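Glutathione S-transferase 2 (Heligmosomoides polygyrus, PDB 1TW9) probably catalyses the conjugation of reduced glutathione to halide-bearing electrophiles, releasing the halide and a proton. Local coordinates at residues A92-D97 and T130-F135; T96-E101 and P172-G177; F139-S144 and F178-A183; E162-M167 and A183-I188. All coordinates share one frame; numbering follows the deposited sequence.

Contact 1: A92-D97 and T130-F135; sequences ADAYTD and TKFLGF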
# COMPACT_ATOMS: atom_id res chain seq x y z
N ALA A 92 1.10 3.47 -6.95
CA ALA A 92 1.11 4.16 -5.70
C ALA A 92 2.17 3.54 -4.83
O ALA A 92 2.83 4.25 -4.06
CB ALA A 92 -0.19 4.05 -5.06
N ASP A 93 2.36 2.23 -4.92
CA ASP A 93 3.41 1.60 -4.14
C ASP A 93 4.81 1.97 -4.67
O ASP A 93 5.75 2.14 -3.93
CB ASP A 93 3.30 0.13 -4.30
CG ASP A 93 2.35 -0.49 -3.35
OD1 ASP A 93 1.97 0.19 -2.35
OD2 ASP A 93 2.02 -1.73 -3.49
N ALA A 94 4.96 2.04 -5.97
CA ALA A 94 6.21 2.57 -6.56
C ALA A 94 6.46 3.97 -6.10
O ALA A 94 7.60 4.36 -5.84
CB ALA A 94 6.16 2.51 -8.06
N TYR A 95 5.40 4.77 -5.95
CA TYR A 95 5.53 6.15 -5.45
C TYR A 95 6.14 6.10 -4.05
O TYR A 95 7.08 6.84 -3.71
CB TYR A 95 4.14 6.85 -5.43
CG TYR A 95 4.17 8.18 -4.74
CD1 TYR A 95 4.83 9.28 -5.32
CD2 TYR A 95 3.56 8.35 -3.51
CE1 TYR A 95 4.83 10.50 -4.66
CE2 TYR A 95 3.59 9.53 -2.86
CZ TYR A 95 4.25 10.60 -3.43
OH TYR A 95 4.25 11.79 -2.77
N THR A 96 5.54 5.28 -3.18
CA THR A 96 6.01 5.12 -1.82
C THR A 96 7.49 4.78 -1.76
O THR A 96 8.21 5.33 -0.94
CB THR A 96 5.21 4.03 -1.11
OG1 THR A 96 3.89 4.49 -0.96
CG2 THR A 96 5.66 3.78 0.34
N ASP A 97 7.91 3.82 -2.59
CA ASP A 97 9.33 3.47 -2.66
C ASP A 97 10.21 4.65 -3.06
O ASP A 97 11.23 4.94 -2.43
CB ASP A 97 9.54 2.35 -3.69
CG ASP A 97 8.99 1.03 -3.23
OD1 ASP A 97 8.79 0.84 -2.02
OD2 ASP A 97 8.74 0.09 -4.04
N THR A 130 14.71 10.82 -11.63
CA THR A 130 14.95 10.23 -12.94
C THR A 130 14.44 8.77 -13.06
O THR A 130 13.80 8.39 -14.05
CB THR A 130 16.45 10.28 -13.24
OG1 THR A 130 16.87 11.66 -13.34
CG2 THR A 130 16.87 9.65 -14.63
N LYS A 131 14.75 7.96 -12.04
CA LYS A 131 14.30 6.60 -12.00
C LYS A 131 12.78 6.50 -11.93
O LYS A 131 12.16 5.87 -12.79
CB LYS A 131 14.90 5.89 -10.81
CG LYS A 131 14.59 4.40 -10.80
CD LYS A 131 15.56 3.62 -9.89
CE LYS A 131 15.52 4.12 -8.44
NZ LYS A 131 16.22 3.24 -7.40
N PHE A 132 12.17 7.16 -10.95
CA PHE A 132 10.73 7.15 -10.79
C PHE A 132 9.93 7.77 -11.94
O PHE A 132 8.97 7.18 -12.44
CB PHE A 132 10.32 7.87 -9.52
CG PHE A 132 8.86 7.89 -9.28
CD1 PHE A 132 8.20 9.09 -9.21
CD2 PHE A 132 8.19 6.69 -9.03
CE1 PHE A 132 6.83 9.10 -8.93
CE2 PHE A 132 6.82 6.70 -8.78
CZ PHE A 132 6.15 7.91 -8.78
N LEU A 133 10.39 8.92 -12.42
CA LEU A 133 9.67 9.56 -13.55
C LEU A 133 9.85 8.77 -14.83
O LEU A 133 9.02 8.82 -15.71
CB LEU A 133 9.99 11.04 -13.67
CG LEU A 133 9.52 11.96 -12.49
CD1 LEU A 133 9.69 13.40 -12.91
CD2 LEU A 133 8.11 11.74 -11.95
N GLY A 134 10.95 8.06 -14.95
CA GLY A 134 11.12 7.20 -16.10
C GLY A 134 10.03 6.14 -16.07
O GLY A 134 9.42 5.83 -17.13
N PHE A 135 9.81 5.51 -14.91
CA PHE A 135 8.75 4.47 -14.80
C PHE A 135 7.36 5.05 -15.09
O PHE A 135 6.59 4.46 -15.88
CB PHE A 135 8.72 3.83 -13.41
CG PHE A 135 9.98 3.06 -13.05
CD1 PHE A 135 10.51 3.15 -11.76
CD2 PHE A 135 10.63 2.27 -13.96
CE1 PHE A 135 11.65 2.45 -11.41
CE2 PHE A 135 11.75 1.57 -13.62
CZ PHE A 135 12.27 1.67 -12.33
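Phe132 of helix 119-142 drives its ring against the backbone of helix 82-101, where Ala94 and Tyr95 receive it, pairing two helices of the helical C-terminal domain next to the subunit interface. The contact is wholly one of van der Waals packing, with no hydrogen bond joining the two segments. Against the main chain, CE2 of Phe132 lies 3.6 Å from CA of Tyr95 and 3.8 Å from the carbonyl O of Ala94. Phe132 reaches this far because its CG stands anti to the backbone N (chi1 -179°). Among the side chains, Phe132 CZ meets the edge of the Tyr95 ring near its plane, 3.9 Å from CD1, and CE2 of Phe132 stands 4.3 Å from CB of Ala94. With only a methyl at Ala94, the backbones approach to 7.5 Å between CA of Tyr95 and CA of Phe132. A serine in place of Phe132 would probably open a gap over the Tyr95 backbone and cost Tyr98 its stacking partner. Around this pair, Tyr98 stacks on Phe132 and His163 meets Tyr95 edge-to-face; Leu159 of helix 155-170 touches Tyr95 as well, while Phe48 of the second subunit packs on Ala94.

Contact 2: T96-E101 and P172-G177; sequences TDYRAE and PEYIEG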
# COMPACT_ATOMS: atom_id res chain seq x y z
N THR A 96 5.54 5.28 -3.18
CA THR A 96 6.01 5.12 -1.82
C THR A 96 7.49 4.78 -1.76
O THR A 96 8.21 5.33 -0.94
CB THR A 96 5.21 4.03 -1.11
OG1 THR A 96 3.89 4.49 -0.96
CG2 THR A 96 5.66 3.78 0.34
N ASP A 97 7.91 3.82 -2.59
CA ASP A 97 9.33 3.47 -2.66
C ASP A 97 10.21 4.65 -3.06
O ASP A 97 11.23 4.94 -2.43
CB ASP A 97 9.54 2.35 -3.69
CG ASP A 97 8.99 1.03 -3.23
OD1 ASP A 97 8.79 0.84 -2.02
OD2 ASP A 97 8.74 0.09 -4.04
N TYR A 98 9.82 5.34 -4.12
CA TYR A 98 10.50 6.54 -4.51
C TYR A 98 10.61 7.55 -3.39
O TYR A 98 11.72 8.09 -3.15
CB TYR A 98 9.84 7.13 -5.77
CG TYR A 98 9.92 8.59 -5.89
CD1 TYR A 98 11.09 9.21 -6.34
CD2 TYR A 98 8.80 9.37 -5.60
CE1 TYR A 98 11.15 10.57 -6.47
CE2 TYR A 98 8.84 10.70 -5.73
CZ TYR A 98 10.01 11.32 -6.21
OH TYR A 98 10.08 12.68 -6.32
N ARG A 99 9.54 7.80 -2.64
CA ARG A 99 9.60 8.75 -1.51
C ARG A 99 10.60 8.33 -0.43
O ARG A 99 11.29 9.17 0.18
CB ARG A 99 8.19 8.96 -0.90
CG ARG A 99 7.32 9.89 -1.75
CD ARG A 99 7.80 11.37 -1.69
NE ARG A 99 6.98 12.04 -0.68
CZ ARG A 99 7.34 13.00 0.14
NH1 ARG A 99 8.56 13.52 0.14
NH2 ARG A 99 6.45 13.44 1.01
N ALA A 100 10.69 7.03 -0.19
CA ALA A 100 11.70 6.49 0.68
C ALA A 100 13.11 6.86 0.22
O ALA A 100 13.95 7.27 1.02
CB ALA A 100 11.56 5.01 0.74
N GLU A 101 13.37 6.70 -1.08
CA GLU A 101 14.68 7.06 -1.66
C GLU A 101 15.01 8.56 -1.57
O GLU A 101 16.16 8.93 -1.41
CB GLU A 101 14.74 6.61 -3.13
CG GLU A 101 14.72 5.09 -3.31
CD GLU A 101 14.99 4.63 -4.74
OE1 GLU A 101 14.62 3.47 -5.07
OE2 GLU A 101 15.56 5.40 -5.54
N PRO A 172 12.34 23.96 -9.77
CA PRO A 172 11.86 24.08 -11.16
C PRO A 172 12.40 23.03 -12.12
O PRO A 172 11.65 22.58 -13.00
CB PRO A 172 12.32 25.47 -11.56
CG PRO A 172 12.28 26.23 -10.32
CD PRO A 172 12.71 25.28 -9.22
N GLU A 173 13.66 22.61 -11.96
CA GLU A 173 14.28 21.65 -12.87
C GLU A 173 13.72 20.22 -12.71
O GLU A 173 14.03 19.33 -13.46
CB GLU A 173 15.83 21.73 -12.89
CG GLU A 173 16.67 20.88 -11.94
CD GLU A 173 18.20 21.01 -12.19
OE1 GLU A 173 18.84 21.88 -11.54
OE2 GLU A 173 18.80 20.25 -13.03
N TYR A 174 12.87 20.00 -11.71
CA TYR A 174 12.34 18.65 -11.44
C TYR A 174 11.71 18.01 -12.67
O TYR A 174 11.84 16.82 -12.89
CB TYR A 174 11.35 18.72 -10.29
CG TYR A 174 10.75 17.39 -9.85
CD1 TYR A 174 11.36 16.61 -8.91
CD2 TYR A 174 9.56 16.96 -10.36
CE1 TYR A 174 10.81 15.39 -8.53
CE2 TYR A 174 9.00 15.78 -9.98
CZ TYR A 174 9.66 14.97 -9.09
OH TYR A 174 9.16 13.75 -8.69
N ILE A 175 10.99 18.82 -13.43
CA ILE A 175 10.25 18.37 -14.56
C ILE A 175 10.98 18.40 -15.90
O ILE A 175 10.46 17.92 -16.94
CB ILE A 175 8.96 19.24 -14.55
CG1 ILE A 175 7.81 18.43 -15.06
CG2 ILE A 175 9.16 20.59 -15.10
CD1 ILE A 175 7.69 17.08 -14.38
N GLU A 176 12.20 18.90 -15.87
CA GLU A 176 12.97 18.99 -17.08
C GLU A 176 13.33 17.56 -17.47
O GLU A 176 13.80 16.77 -16.62
CB GLU A 176 14.19 19.87 -16.90
CG GLU A 176 13.87 21.34 -16.70
CD GLU A 176 15.08 22.25 -16.56
OE1 GLU A 176 16.22 21.75 -16.78
OE2 GLU A 176 14.92 23.47 -16.31
N GLY A 177 13.05 17.20 -18.72
CA GLY A 177 13.28 15.83 -19.19
C GLY A 177 12.08 14.94 -19.18
O GLY A 177 12.12 13.80 -19.68
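The all-helical C-terminal domain of the glutathione transferase fold is tied internally here by a pair of tyrosines, Tyr98 on helix 82-101 and Tyr174 in the loop between helices 155-170 and 179-189. They extend from opposite directions and meet through their hydroxyls, with Tyr174 OH donating a hydrogen bond of 2.8 Å to Tyr98 OH. The backbones stay far apart, 14.1 Å from CA of Tyr98 to CA of Tyr174, and two long side chains span the distance. Tyr174 holds its CG anti to the backbone N (chi1 -177°), which throws the phenol away from the loop and into the helices. The Tyr98 oxygen arrives at the edge of the Tyr174 ring, near its plane, 3.6 Å from Tyr174 CE1. Both residues are buried, and the hydroxyl of Tyr98 is gripped a second time, by a hydrogen bond with NE2 of His163, which makes a short polar chain of two phenols and an imidazole in buried surroundings. A phenylalanine in place of Tyr174 would probably leave Tyr98 OH without this donor and dependent on His163. Leu125 and Leu133 of helix 119-142 pack on the Tyr174 ring, as do Met167 and Thr168 of helix 155-170, which places the bond among three long helices.

Contact 3: F139-S144 and F178-A183; sequences FLKKNS and FPEVKA. Unlike the reference sequence in segment 139-144: Leu140 (reference Pro).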
# COMPACT_ATOMS: atom_id res chain seq x y z
N PHE A 139 4.38 4.31 -18.26
CA PHE A 139 2.96 4.12 -18.11
C PHE A 139 2.13 5.16 -18.92
O PHE A 139 1.18 4.80 -19.63
CB PHE A 139 2.59 4.12 -16.62
CG PHE A 139 2.81 2.79 -15.97
CD1 PHE A 139 4.04 2.38 -15.58
CD2 PHE A 139 1.72 1.94 -15.73
CE1 PHE A 139 4.25 1.17 -14.94
CE2 PHE A 139 1.93 0.70 -15.11
CZ PHE A 139 3.18 0.29 -14.73
N LEU A 140 2.50 6.44 -18.82
CA LEU A 140 1.82 7.47 -19.61
C LEU A 140 1.91 7.20 -21.08
O LEU A 140 0.92 7.30 -21.85
CB LEU A 140 2.41 8.84 -19.32
CG LEU A 140 2.21 9.22 -17.88
CD1 LEU A 140 3.02 10.44 -17.39
CD2 LEU A 140 0.73 9.52 -17.60
N LYS A 141 3.09 6.89 -21.56
CA LYS A 141 3.16 6.84 -22.99
C LYS A 141 2.49 5.58 -23.61
O LYS A 141 2.17 5.58 -24.78
CB LYS A 141 4.51 7.21 -23.52
CG LYS A 141 5.61 6.31 -23.22
CD LYS A 141 6.94 7.13 -23.29
CE LYS A 141 6.93 8.33 -24.25
NZ LYS A 141 7.49 9.52 -23.52
N LYS A 142 2.21 4.56 -22.80
CA LYS A 142 1.48 3.41 -23.35
C LYS A 142 -0.02 3.53 -23.25
O LYS A 142 -0.73 2.67 -23.76
CB LYS A 142 1.96 2.11 -22.76
CG LYS A 142 1.55 1.85 -21.37
CD LYS A 142 2.17 0.55 -20.95
CE LYS A 142 2.08 0.31 -19.46
NZ LYS A 142 2.76 -1.01 -19.15
N ASN A 143 -0.48 4.61 -22.64
CA ASN A 143 -1.90 4.86 -22.45
C ASN A 143 -2.35 6.15 -23.18
O ASN A 143 -1.92 7.25 -22.81
CB ASN A 143 -2.08 4.97 -20.96
CG ASN A 143 -3.56 4.97 -20.51
OD1 ASN A 143 -3.85 4.92 -19.32
ND2 ASN A 143 -4.46 5.02 -21.46
N SER A 144 -3.21 6.02 -24.18
CA SER A 144 -3.62 7.17 -24.98
C SER A 144 -4.51 8.21 -24.27
O SER A 144 -4.74 9.30 -24.79
CB SER A 144 -4.35 6.68 -26.24
OG SER A 144 -5.60 6.11 -25.89
N PHE A 178 10.97 15.47 -18.68
CA PHE A 178 9.74 14.64 -18.44
C PHE A 178 8.50 15.42 -18.87
O PHE A 178 7.62 15.72 -18.04
CB PHE A 178 9.67 14.31 -16.97
CG PHE A 178 10.82 13.48 -16.52
CD1 PHE A 178 11.88 14.04 -15.88
CD2 PHE A 178 10.92 12.20 -16.96
CE1 PHE A 178 13.02 13.27 -15.54
CE2 PHE A 178 12.01 11.38 -16.61
CZ PHE A 178 13.09 11.96 -15.92
N PRO A 179 8.39 15.74 -20.16
CA PRO A 179 7.26 16.57 -20.60
C PRO A 179 5.93 15.90 -20.40
O PRO A 179 4.93 16.58 -20.06
CB PRO A 179 7.50 16.78 -22.09
CG PRO A 179 8.57 15.75 -22.50
CD PRO A 179 9.31 15.38 -21.27
N GLU A 180 5.90 14.59 -20.59
CA GLU A 180 4.60 13.85 -20.40
C GLU A 180 4.13 13.93 -18.94
O GLU A 180 2.95 14.06 -18.66
CB GLU A 180 4.72 12.38 -20.84
CG GLU A 180 4.96 12.14 -22.31
CD GLU A 180 6.43 12.32 -22.75
OE1 GLU A 180 7.38 12.37 -21.88
OE2 GLU A 180 6.63 12.41 -24.00
N VAL A 181 5.07 13.87 -18.01
CA VAL A 181 4.74 13.96 -16.60
C VAL A 181 4.25 15.36 -16.30
O VAL A 181 3.31 15.51 -15.57
CB VAL A 181 5.94 13.62 -15.70
CG1 VAL A 181 5.65 13.96 -14.24
CG2 VAL A 181 6.33 12.17 -15.83
N LYS A 182 4.90 16.38 -16.86
CA LYS A 182 4.40 17.75 -16.67
C LYS A 182 2.97 17.91 -17.21
O LYS A 182 2.15 18.56 -16.57
CB LYS A 182 5.26 18.82 -17.38
CG LYS A 182 4.80 20.22 -16.89
CD LYS A 182 5.54 21.37 -17.30
CE LYS A 182 4.85 22.64 -16.67
NZ LYS A 182 5.75 23.84 -16.89
N ALA A 183 2.71 17.38 -18.40
CA ALA A 183 1.44 17.47 -19.10
C ALA A 183 0.36 16.82 -18.23
O ALA A 183 -0.75 17.29 -18.05
CB ALA A 183 1.54 16.71 -20.43
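One face of the Glu180 carboxylate lies under the ammonium of Lys141, whose NZ stands well out of the carboxylate plane, 3.1 Å from OE2 of Glu180 in a salt bridge and equally 3.1 Å from CD of Glu180. The attraction is thus that of a positive charge set over a flat anionic group. Within the first segment, the Phe139 ring has Lys142 CE over one face, offset toward the rim. Both chains of the ion pair are bent where they meet: Lys141 bends at chi3 and chi4, while Glu180 turns at chi2 (80°), bringing its carboxylate round to the lysine. The pairing joins the C-terminal part of helix 119-142 to the first turn of helix 179-189, two elements of the helical C-terminal domain; Phe178 holds the N-cap position just before the second helix. Beneath the ion pair the contact turns apolar. Leu140 carries its CD1 to the backbone of that turn, 3.8 Å from the carbonyl O of Glu180, and to the methyl CG2 of Val181 at 4.0 Å. Leu140 is the deposited residue, the reference sequence having proline there. Both Leu140 and Val181 are buried, whereas Lys141 is exposed and Glu180 partly exposed, which puts the charged pair at the outer margin. Thr137 also touches Glu180 and Val181, and Leu148 packs against Leu140.

Contact 4: E162-M167 and A183-I188; sequences EHVADM and AHMERI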
# COMPACT_ATOMS: atom_id res chain seq x y z
N GLU A 162 0.06 15.74 -7.63
CA GLU A 162 0.29 16.66 -6.52
C GLU A 162 1.74 16.71 -6.09
O GLU A 162 2.30 17.77 -5.83
CB GLU A 162 -0.62 16.26 -5.33
CG GLU A 162 -0.39 17.07 -4.05
CD GLU A 162 -0.90 18.53 -4.11
OE1 GLU A 162 -0.39 19.34 -3.30
OE2 GLU A 162 -1.75 18.93 -4.98
N HIS A 163 2.41 15.55 -6.11
CA HIS A 163 3.79 15.48 -5.76
C HIS A 163 4.62 16.25 -6.79
O HIS A 163 5.47 17.04 -6.43
CB HIS A 163 4.27 14.02 -5.69
CG HIS A 163 5.73 13.91 -5.35
ND1 HIS A 163 6.26 14.31 -4.13
CD2 HIS A 163 6.79 13.56 -6.12
CE1 HIS A 163 7.56 14.16 -4.16
NE2 HIS A 163 7.92 13.71 -5.34
N VAL A 164 4.34 16.03 -8.04
CA VAL A 164 5.06 16.67 -9.13
C VAL A 164 4.90 18.20 -9.08
O VAL A 164 5.88 18.92 -9.28
CB VAL A 164 4.64 16.01 -10.50
CG1 VAL A 164 5.23 16.79 -11.68
CG2 VAL A 164 5.09 14.56 -10.52
N ALA A 165 3.70 18.68 -8.77
CA ALA A 165 3.43 20.10 -8.62
C ALA A 165 4.23 20.69 -7.49
O ALA A 165 4.89 21.74 -7.62
CB ALA A 165 1.92 20.35 -8.38
N ASP A 166 4.20 19.99 -6.37
CA ASP A 166 4.92 20.39 -5.20
C ASP A 166 6.42 20.44 -5.44
O ASP A 166 7.06 21.46 -5.14
CB ASP A 166 4.67 19.40 -4.11
CG ASP A 166 5.39 19.75 -2.82
OD1 ASP A 166 5.65 20.93 -2.52
OD2 ASP A 166 5.73 18.84 -2.04
N MET A 167 6.99 19.36 -5.95
CA MET A 167 8.44 19.35 -6.22
C MET A 167 8.85 20.40 -7.26
O MET A 167 9.94 20.99 -7.15
CB MET A 167 8.90 17.97 -6.66
CG MET A 167 8.72 16.87 -5.62
SD MET A 167 9.64 17.25 -4.10
CE MET A 167 8.22 17.79 -3.17
N ALA A 183 2.71 17.38 -18.40
CA ALA A 183 1.44 17.47 -19.10
C ALA A 183 0.36 16.82 -18.23
O ALA A 183 -0.75 17.29 -18.05
CB ALA A 183 1.54 16.71 -20.43
N HIS A 184 0.76 15.70 -17.64
CA HIS A 184 -0.15 14.95 -16.74
C HIS A 184 -0.45 15.76 -15.49
O HIS A 184 -1.60 15.90 -15.11
CB HIS A 184 0.44 13.58 -16.39
CG HIS A 184 -0.29 12.83 -15.32
ND1 HIS A 184 -0.02 12.98 -13.99
CD2 HIS A 184 -1.29 11.92 -15.41
CE1 HIS A 184 -0.83 12.18 -13.29
NE2 HIS A 184 -1.59 11.50 -14.14
N MET A 185 0.57 16.33 -14.90
CA MET A 185 0.40 17.18 -13.75
C MET A 185 -0.59 18.28 -14.05
O MET A 185 -1.52 18.54 -13.25
CB MET A 185 1.76 17.74 -13.34
CG MET A 185 1.79 18.47 -12.04
SD MET A 185 2.77 19.98 -12.12
CE MET A 185 1.29 20.76 -12.50
N GLU A 186 -0.45 18.91 -15.22
CA GLU A 186 -1.33 20.04 -15.52
C GLU A 186 -2.75 19.57 -15.78
O GLU A 186 -3.71 20.18 -15.32
CB GLU A 186 -0.80 20.81 -16.67
CG GLU A 186 0.51 21.47 -16.32
CD GLU A 186 0.47 22.69 -15.39
OE1 GLU A 186 1.59 23.21 -15.15
OE2 GLU A 186 -0.59 23.17 -14.89
N ARG A 187 -2.87 18.47 -16.49
CA ARG A 187 -4.21 17.93 -16.78
C ARG A 187 -4.93 17.61 -15.49
O ARG A 187 -6.09 17.92 -15.33
CB ARG A 187 -4.00 16.64 -17.55
CG ARG A 187 -5.17 15.83 -17.88
CD ARG A 187 -4.70 14.52 -18.56
NE ARG A 187 -3.98 14.79 -19.85
CZ ARG A 187 -2.72 14.46 -20.17
NH1 ARG A 187 -1.83 13.79 -19.38
NH2 ARG A 187 -2.35 14.80 -21.38
N ILE A 188 -4.24 16.96 -14.58
CA ILE A 188 -4.88 16.54 -13.33
C ILE A 188 -5.25 17.74 -12.49
O ILE A 188 -6.31 17.84 -11.93
CB ILE A 188 -4.00 15.55 -12.57
CG1 ILE A 188 -3.76 14.30 -13.40
CG2 ILE A 188 -4.67 15.15 -11.23
CD1 ILE A 188 -5.04 13.63 -13.92
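Met185 of helix 179-189 lays its thioether chain along Val164 and Ala165 of helix 155-170, and with them makes nearly all of the contact. Between side chains the touching is apolar. Met185 CG rests 3.8 Å from CG1 of Val164, the two residues approaching at a slant. Farther along the chain, SD of Met185 passes 3.9 Å from the methyl CB of Ala165, and CE comes up beside that same methyl at 4.2 Å. Toward the main chain the sulfur is nearer still, with SD of Met185 3.6 Å from CA of Ala165. The torsions act in turn: CG stands anti to the backbone N of Met185 (chi1 -171°), carrying the chain out toward the neighbouring helix, the bend at chi2 (-137°) places SD, and chi3 then turns CE toward the Ala165 methyl. With only a methyl at Ala165, the flexible thioether can settle directly on the helix backbone, and the backbones come close, 6.6 Å from CA of Val164 to CA of Met185. No hydrogen bond crosses between the segments; the polar groups close by are satisfied elsewhere, His184 NE2 by Asp157 and Glu162 by Arg201 and Gln20. Val181 and Ile175 also touch Val164, Gln189 touches Ala165, and Ile188 packs on Leu158 and Ala161, so that helix 179-189 lies against helix 155-170 within the C-terminal domain.

Overall arrangement
Following the chain from the N terminus, contacts 1 and 2 start from the same stretch of helix 82-101 and share Thr96 and Asp97. Contact 1 closes the shorter loop, on helix 119-142, before contacts 3 and 4 open, and is in series with both; contact 2 spans much farther, to the loop at 172-177. Contact 3 opens at the end of helix 119-142, within the span of contact 2, and closes beyond it on helix 179-189, so the two cross. Contact 4 crosses both contact 2 and contact 3, joining helix 155-170 to helix 179-189. His163 links contacts 2 and 4 through Tyr98, and Phe178 and Val181 link contacts 1 and 3 through Leu133, binding four helices into one domain.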